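PDB 2HEU: sugar ABC transporter, sugar-binding protein from Streptococcus pneumoniae, which probably captures sugars, most likely raffinose-type oligosaccharides, outside the cell and delivers them to a membrane-bound ABC transporter for import. Local coordinates for residues A[84-89]-A[114-118]; A[93-97]-A[118-122]. All blocks are in the same frame, centred on the assembly; numbering follows the deposited sequence. Where two conformers were deposited one is given.

Contact 1: residues A[84-89]-A[114-118]; sequences LQEWAK and AVNEK
The type I' beta turn from Val-115 to Lys-118 lies against the last turns of helix 82-89, with the side chain of Val-115 packed on Ala-88, Lys-89 and the backbone of Gln-85. The turn is closed by two backbone hydrogen bonds: Val-115 N donates to Lys-118 O and Lys-118 N to Val-115 O, the pairing of a two-residue hairpin loop. Asn-116 and Glu-117, its two central residues, both have positive phi. The two methyls of Val-115 have different neighbours. CG1, anti to the backbone N (chi1 179°), is directed at Lys-89, whose chain crosses the valine at about a right angle. The gap from Val-115 CG1 to Lys-89 CG, 3.3 Å, is shorter than usual van der Waals contact, whereas Lys-89 NZ stays 3.6 Å from the same methyl; Gln-85 O is 3.8 Å from Val-115 CG1. CG2 of Val-115 lies 4.0 Å from Ala-88 CB, and Leu-84 CD1 is only marginally in contact with it at 4.5 Å. The lysine is extended as far as CE and then bends at chi4 (74°), which turns the ammonium back along the helix; there Lys-89 NZ makes a weak hydrogen bond to Gln-85 O at 3.2 Å and a long salt bridge to Glu-86 OE2 at 3.7 Å. Its aliphatic part thus roofs the valine beside solvent. Asn-116 joins more loosely, through OD1 near Lys-89 CG. On the turn itself, Lys-118 NZ donates to Asn-116 O over 2.9 Å, tilted 25° from the carbonyl plane, and bridges the turn. Around this apolar contact, Trp-87 carries the helix onto helix 58-67, packing on Leu-62 and Val-66, while Ala-88 also meets Tyr-120, just ahead of strand 122-123.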
ATOM      1  N   LEU A  84     -11.940   1.721  -9.952  1.00 13.03           N
ATOM      2  CA  LEU A  84     -12.780   0.801  -9.233  1.00 13.50           C
ATOM      3  C   LEU A  84     -14.031   1.573  -8.795  1.00 13.00           C
ATOM      4  O   LEU A  84     -15.150   1.084  -8.951  1.00 14.33           O
ATOM      5  CB  LEU A  84     -12.015   0.152  -8.100  1.00 13.17           C
ATOM      6  CG  LEU A  84     -12.804  -0.879  -7.251  1.00 15.57           C
ATOM      7  CD1 LEU A  84     -13.623  -0.220  -6.236  1.00 17.21           C
ATOM      8  CD2 LEU A  84     -13.679  -1.878  -8.105  1.00 15.57           C
ATOM      9  N   GLN A  85     -13.849   2.759  -8.209  0.50 12.97           N
ATOM     10  CA  GLN A  85     -15.015   3.490  -7.694  0.50 13.21           C
ATOM     11  C   GLN A  85     -16.033   3.787  -8.777  0.50 15.28           C
ATOM     12  O   GLN A  85     -17.238   3.507  -8.669  0.50 15.45           O
ATOM     13  CB  GLN A  85     -14.538   4.812  -7.105  0.50 12.90           C
ATOM     14  CG  GLN A  85     -13.709   4.563  -5.876  0.50 13.96           C
ATOM     15  CD  GLN A  85     -12.980   5.797  -5.423  0.50 13.61           C
ATOM     16  OE1 GLN A  85     -11.990   5.712  -4.697  0.50 14.51           O
ATOM     17  NE2 GLN A  85     -13.384   6.926  -5.909  0.50 14.94           N
ATOM     18  N   GLU A  86     -15.534   4.346  -9.841  1.00 15.49           N
ATOM     19  CA  GLU A  86     -16.411   4.824 -10.905  1.00 16.84           C
ATOM     20  C   GLU A  86     -17.042   3.657 -11.674  1.00 17.03           C
ATOM     21  O   GLU A  86     -18.215   3.705 -12.043  1.00 18.58           O
ATOM     22  CB  GLU A  86     -15.748   5.818 -11.792  1.00 17.22           C
ATOM     23  CG  GLU A  86     -15.392   7.112 -11.012  1.00 19.08           C
ATOM     24  CD  GLU A  86     -16.606   7.815 -10.416  1.00 24.18           C
ATOM     25  OE1 GLU A  86     -17.641   7.927 -11.114  1.00 24.56           O
ATOM     26  OE2 GLU A  86     -16.584   8.138  -9.223  1.00 29.44           O
ATOM     27  N   TRP A  87     -16.248   2.630 -11.960  1.00 15.20           N
ATOM     28  CA  TRP A  87     -16.728   1.476 -12.653  1.00 15.21           C
ATOM     29  C   TRP A  87     -17.769   0.749 -11.832  1.00 15.77           C
ATOM     30  O   TRP A  87     -18.758   0.242 -12.351  1.00 18.11           O
ATOM     31  CB  TRP A  87     -15.586   0.593 -13.156  1.00 15.77           C
ATOM     32  CG  TRP A  87     -14.756   1.194 -14.205  1.00 15.56           C
ATOM     33  CD1 TRP A  87     -15.072   2.285 -15.046  1.00 18.21           C
ATOM     34  CD2 TRP A  87     -13.444   0.813 -14.568  1.00 15.14           C
ATOM     35  NE1 TRP A  87     -14.040   2.557 -15.835  1.00 18.23           N
ATOM     36  CE2 TRP A  87     -13.035   1.668 -15.606  1.00 16.70           C
ATOM     37  CE3 TRP A  87     -12.579  -0.172 -14.147  1.00 14.91           C
ATOM     38  CZ2 TRP A  87     -11.795   1.611 -16.189  1.00 17.50           C
ATOM     39  CZ3 TRP A  87     -11.347  -0.208 -14.740  1.00 15.71           C
ATOM     40  CH2 TRP A  87     -10.973   0.637 -15.747  1.00 15.95           C
ATOM     41  N   ALA A  88     -17.537   0.675 -10.521  1.00 16.47           N
ATOM     42  CA  ALA A  88     -18.471   0.058  -9.634  1.00 16.50           C
ATOM     43  C   ALA A  88     -19.817   0.821  -9.614  1.00 18.29           C
ATOM     44  O   ALA A  88     -20.907   0.229  -9.683  1.00 19.52           O
ATOM     45  CB  ALA A  88     -17.909  -0.068  -8.241  1.00 17.29           C
ATOM     46  N   LYS A  89     -19.723   2.165  -9.586  1.00 18.73           N
ATOM     47  CA  LYS A  89     -20.937   2.999  -9.639  1.00 21.19           C
ATOM     48  C   LYS A  89     -21.666   2.783 -10.954  1.00 21.73           C
ATOM     49  O   LYS A  89     -22.912   2.785 -10.978  1.00 25.14           O
ATOM     50  CB  LYS A  89     -20.554   4.466  -9.508  1.00 22.25           C
ATOM     51  CG  LYS A  89     -20.346   4.833  -8.135  1.00 25.65           C
ATOM     52  CD  LYS A  89     -19.858   6.284  -8.048  1.00 30.67           C
ATOM     53  CE  LYS A  89     -19.197   6.470  -6.681  1.00 34.84           C
ATOM     54  NZ  LYS A  89     -17.836   5.834  -6.550  1.00 36.89           N
ATOM     55  N   ALA A 114     -16.103  -0.019  -0.124  1.00 15.77           N
ATOM     56  CA  ALA A 114     -17.501  -0.112  -0.586  1.00 16.41           C
ATOM     57  C   ALA A 114     -17.845   1.113  -1.417  1.00 15.58           C
ATOM     58  O   ALA A 114     -17.356   2.191  -1.155  1.00 17.53           O
ATOM     59  CB  ALA A 114     -18.499  -0.273   0.618  1.00 18.64           C
ATOM     60  N   VAL A 115     -18.735   0.915  -2.359  1.00 17.16           N
ATOM     61  CA  VAL A 115     -19.287   1.928  -3.238  1.00 18.49           C
ATOM     62  C   VAL A 115     -20.791   1.865  -3.121  1.00 20.35           C
ATOM     63  O   VAL A 115     -21.379   0.802  -3.305  1.00 20.85           O
ATOM     64  CB  VAL A 115     -18.852   1.737  -4.690  1.00 18.30           C
ATOM     65  CG1 VAL A 115     -19.445   2.777  -5.693  1.00 20.18           C
ATOM     66  CG2 VAL A 115     -17.369   1.756  -4.760  1.00 20.17           C
ATOM     67  N   ASN A 116     -21.403   2.978  -2.699  1.00 21.88           N
ATOM     68  CA  ASN A 116     -22.852   2.956  -2.346  1.00 24.40           C
ATOM     69  C   ASN A 116     -23.164   1.796  -1.382  1.00 22.55           C
ATOM     70  O   ASN A 116     -24.196   1.113  -1.532  1.00 25.76           O
ATOM     71  CB  ASN A 116     -23.740   2.862  -3.587  1.00 27.33           C
ATOM     72  CG  ASN A 116     -23.483   3.969  -4.596  1.00 29.00           C
ATOM     73  OD1 ASN A 116     -23.444   3.723  -5.829  1.00 31.70           O
ATOM     74  ND2 ASN A 116     -23.371   5.202  -4.106  1.00 30.58           N
ATOM     75  N   GLU A 117     -22.270   1.658  -0.403  0.50 21.88           N
ATOM     76  CA  GLU A 117     -22.262   0.709   0.714  0.50 20.42           C
ATOM     77  C   GLU A 117     -22.157  -0.781   0.275  0.50 20.84           C
ATOM     78  O   GLU A 117     -22.230  -1.670   1.153  0.50 19.66           O
ATOM     79  CB  GLU A 117     -23.477   0.905   1.635  0.50 20.99           C
ATOM     80  CG  GLU A 117     -23.601   2.299   2.308  0.50 22.10           C
ATOM     81  CD  GLU A 117     -23.944   3.415   1.336  0.50 25.37           C
ATOM     82  OE1 GLU A 117     -24.962   3.327   0.615  0.50 31.18           O
ATOM     83  OE2 GLU A 117     -23.183   4.406   1.275  0.50 31.92           O
ATOM     84  N   LYS A 118     -21.932  -1.052  -1.032  1.00 18.59           N
ATOM     85  CA  LYS A 118     -21.804  -2.401  -1.555  1.00 17.92           C
ATOM     86  C   LYS A 118     -20.380  -2.732  -1.840  1.00 16.33           C
ATOM     87  O   LYS A 118     -19.603  -1.833  -2.186  1.00 16.69           O
ATOM     88  CB  LYS A 118     -22.680  -2.512  -2.823  1.00 17.98           C
ATOM     89  CG  LYS A 118     -24.117  -2.347  -2.575  1.00 21.01           C
ATOM     90  CD  LYS A 118     -24.946  -2.306  -3.858  1.00 26.26           C
ATOM     91  CE  LYS A 118     -24.871  -0.967  -4.502  1.00 29.20           C
ATOM     92  NZ  LYS A 118     -25.754   0.034  -3.759  1.00 34.02           N
TER

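Contact 2: residues A[93-97]-A[118-122]; sequences FEDLS and KVYNV
Asp-95 packs on the segment 118-122 and Ser-97 hydrogen-bonds to it, in a short network that can be traced out from the aspartate. Asp-95 CB rests 4.0 Å from CE1 of the Tyr-120 ring, and Phe-93 O lies at the edge of that ring, near its plane, 3.5 Å from Tyr-120 CE1. With CG anti to the backbone N (chi1 176°), the aspartate side chain crosses that of Lys-118 at about a right angle, and OD2 comes within 3.4 Å of Lys-118 CD, although the ammonium itself turns to Asn-116 O. Asp-95 OD1 has two donors: Ser-97 OG reaches its syn lone pair at 2.6 Å, and Ser-97 N approaches from above the carboxylate plane at 2.9 Å. With its proton committed to Asp-95, Ser-97 OG accepts from Val-119 N at 2.9 Å. The other backbone group of Val-119 is held too, for Leu-96 N donates to Val-119 O at 2.8 Å. Beside these bonds Leu-96 CD1 packs on Val-122 CG2, and a water joins Glu-94 O to Tyr-120 O. Glu-94 and Val-122 both make backbone bonds to strand 295-298 of the five-stranded sheet. The bond from Ser-97 N to Asp-95 OD1 defines an Asx turn, here fastened to the chain entering edge strand 122-123.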
ATOM      1  N   PHE A  93     -19.113  -4.107 -12.369  1.00 13.76           N
ATOM      2  CA  PHE A  93     -18.730  -5.231 -11.511  1.00 13.41           C
ATOM      3  C   PHE A  93     -19.861  -5.817 -10.682  1.00 14.35           C
ATOM      4  O   PHE A  93     -20.786  -5.093 -10.279  1.00 15.75           O
ATOM      5  CB  PHE A  93     -17.567  -4.811 -10.543  1.00 13.24           C
ATOM      6  CG  PHE A  93     -16.326  -4.404 -11.244  1.00 13.50           C
ATOM      7  CD1 PHE A  93     -15.659  -5.294 -12.069  1.00 13.63           C
ATOM      8  CD2 PHE A  93     -15.770  -3.137 -11.004  1.00 14.36           C
ATOM      9  CE1 PHE A  93     -14.474  -4.987 -12.684  1.00 13.88           C
ATOM     10  CE2 PHE A  93     -14.602  -2.786 -11.698  1.00 15.21           C
ATOM     11  CZ  PHE A  93     -13.952  -3.706 -12.501  1.00 13.99           C
ATOM     12  N   GLU A  94     -19.821  -7.148 -10.515  1.00 13.42           N
ATOM     13  CA  GLU A  94     -20.804  -7.836  -9.708  1.00 14.73           C
ATOM     14  C   GLU A  94     -20.730  -7.360  -8.256  1.00 14.97           C
ATOM     15  O   GLU A  94     -19.660  -7.204  -7.694  1.00 14.83           O
ATOM     16  CB  GLU A  94     -20.555  -9.325  -9.778  1.00 14.66           C
ATOM     17  CG  GLU A  94     -21.637 -10.136  -9.064  1.00 17.65           C
ATOM     18  CD  GLU A  94     -21.499 -11.606  -9.171  1.00 16.45           C
ATOM     19  OE1 GLU A  94     -20.603 -12.129  -9.805  1.00 18.27           O
ATOM     20  OE2 GLU A  94     -22.397 -12.309  -8.583  1.00 18.04           O
ATOM     21  N   ASP A  95     -21.869  -7.141  -7.626  1.00 14.93           N
ATOM     22  CA  ASP A  95     -22.002  -6.857  -6.251  1.00 15.66           C
ATOM     23  C   ASP A  95     -21.721  -8.140  -5.482  1.00 16.16           C
ATOM     24  O   ASP A  95     -22.386  -9.174  -5.552  1.00 16.60           O
ATOM     25  CB  ASP A  95     -23.441  -6.298  -5.948  1.00 17.88           C
ATOM     26  CG  ASP A  95     -23.703  -6.049  -4.477  1.00 19.80           C
ATOM     27  OD1 ASP A  95     -22.781  -6.143  -3.647  1.00 19.17           O
ATOM     28  OD2 ASP A  95     -24.874  -5.694  -4.177  1.00 22.20           O
ATOM     29  N   LEU A  96     -20.629  -8.091  -4.724  1.00 15.47           N
ATOM     30  CA  LEU A  96     -20.153  -9.199  -3.897  1.00 14.36           C
ATOM     31  C   LEU A  96     -20.623  -9.198  -2.450  1.00 17.97           C
ATOM     32  O   LEU A  96     -20.224 -10.068  -1.652  1.00 17.54           O
ATOM     33  CB  LEU A  96     -18.646  -9.332  -3.938  1.00 14.79           C
ATOM     34  CG  LEU A  96     -18.011  -9.267  -5.364  1.00 13.06           C
ATOM     35  CD1 LEU A  96     -16.485  -9.418  -5.222  1.00 14.63           C
ATOM     36  CD2 LEU A  96     -18.507 -10.351  -6.291  1.00 14.50           C
ATOM     37  N   SER A  97     -21.406  -8.189  -2.055  1.00 16.75           N
ATOM     38  CA  SER A  97     -21.713  -7.960  -0.626  1.00 18.03           C
ATOM     39  C   SER A  97     -22.262  -9.123   0.113  1.00 18.79           C
ATOM     40  O   SER A  97     -21.886  -9.284   1.304  1.00 21.87           O
ATOM     41  CB  SER A  97     -22.758  -6.812  -0.513  1.00 20.72           C
ATOM     42  OG  SER A  97     -22.309  -5.640  -1.163  1.00 20.94           O
ATOM     43  N   LYS A 118     -21.932  -1.052  -1.032  1.00 18.59           N
ATOM     44  CA  LYS A 118     -21.804  -2.401  -1.555  1.00 17.92           C
ATOM     45  C   LYS A 118     -20.380  -2.732  -1.840  1.00 16.33           C
ATOM     46  O   LYS A 118     -19.603  -1.833  -2.186  1.00 16.69           O
ATOM     47  CB  LYS A 118     -22.680  -2.512  -2.823  1.00 17.98           C
ATOM     48  CG  LYS A 118     -24.117  -2.347  -2.575  1.00 21.01           C
ATOM     49  CD  LYS A 118     -24.946  -2.306  -3.858  1.00 26.26           C
ATOM     50  CE  LYS A 118     -24.871  -0.967  -4.502  1.00 29.20           C
ATOM     51  NZ  LYS A 118     -25.754   0.034  -3.759  1.00 34.02           N
ATOM     52  N   VAL A 119     -20.000  -3.967  -1.607  1.00 16.43           N
ATOM     53  CA  VAL A 119     -18.666  -4.400  -1.855  1.00 15.04           C
ATOM     54  C   VAL A 119     -18.538  -5.022  -3.223  1.00 14.93           C
ATOM     55  O   VAL A 119     -19.262  -5.929  -3.593  1.00 16.06           O
ATOM     56  CB  VAL A 119     -18.229  -5.433  -0.748  1.00 15.55           C
ATOM     57  CG1 VAL A 119     -16.907  -6.097  -1.100  1.00 15.30           C
ATOM     58  CG2 VAL A 119     -18.208  -4.769   0.597  1.00 18.08           C
ATOM     59  N   TYR A 120     -17.529  -4.547  -3.996  1.00 13.23           N
ATOM     60  CA  TYR A 120     -17.270  -4.986  -5.311  1.00 13.00           C
ATOM     61  C   TYR A 120     -15.924  -5.608  -5.521  1.00 12.70           C
ATOM     62  O   TYR A 120     -15.574  -5.902  -6.686  1.00 13.32           O
ATOM     63  CB  TYR A 120     -17.437  -3.784  -6.300  1.00 14.70           C
ATOM     64  CG  TYR A 120     -18.837  -3.210  -6.367  1.00 15.59           C
ATOM     65  CD1 TYR A 120     -19.810  -3.794  -7.202  1.00 16.31           C
ATOM     66  CD2 TYR A 120     -19.224  -2.162  -5.574  1.00 16.76           C
ATOM     67  CE1 TYR A 120     -21.103  -3.312  -7.313  1.00 17.65           C
ATOM     68  CE2 TYR A 120     -20.505  -1.691  -5.659  1.00 18.00           C
ATOM     69  CZ  TYR A 120     -21.461  -2.286  -6.478  1.00 18.63           C
ATOM     70  OH  TYR A 120     -22.728  -1.772  -6.594  1.00 22.22           O
ATOM     71  N   ASN A 121     -15.133  -5.786  -4.469  1.00 12.29           N
ATOM     72  CA  ASN A 121     -13.768  -6.239  -4.643  1.00 10.99           C
ATOM     73  C   ASN A 121     -13.388  -7.041  -3.432  1.00 11.76           C
ATOM     74  O   ASN A 121     -13.742  -6.633  -2.286  1.00 12.80           O
ATOM     75  CB  ASN A 121     -12.846  -5.035  -4.854  1.00 11.46           C
ATOM     76  CG  ASN A 121     -11.415  -5.338  -5.040  1.00 11.16           C
ATOM     77  OD1 ASN A 121     -10.683  -5.542  -4.094  1.00 12.52           O
ATOM     78  ND2 ASN A 121     -10.984  -5.352  -6.331  1.00 11.83           N
ATOM     79  N   VAL A 122     -12.685  -8.132  -3.600  1.00 11.65           N
ATOM     80  CA  VAL A 122     -12.103  -8.935  -2.507  1.00 10.69           C
ATOM     81  C   VAL A 122     -10.631  -8.569  -2.354  1.00 10.75           C
ATOM     82  O   VAL A 122      -9.818  -8.905  -3.257  1.00 10.37           O
ATOM     83  CB  VAL A 122     -12.194 -10.467  -2.786  1.00 11.06           C
ATOM     84  CG1 VAL A 122     -11.655 -11.224  -1.655  1.00 12.64           C
ATOM     85  CG2 VAL A 122     -13.686 -10.827  -3.081  1.00 14.07           C
TER
HETATM   86  O   HOH W   1     -17.001  -7.574  -8.402  1.00 13.07           O

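Contacts 1 and 2 have their centres 8 Å apart, and both involve the connection that leads from helix 82-89 to strand 122-123. Along the chain come the helix end 84-89, then 93-97, and, after a long irregular loop, 114-118 running straight into 118-122, with Lys-118 common to both. Tyr-120 joins them, its CD2 lying 3.6 Å from Ala-88 CB, and Leu-84 CD2 touches Phe-93 CD2 at 3.8 Å. The returning chain packs on the helix through Val-115 and Tyr-120 and then joins the five-stranded sheet as its edge strand 122-123. The strand order 2-1-3-5-4 matches that of type II (periplasmic-type) solute-binding proteins. Both contacts are structural packing within one lobe.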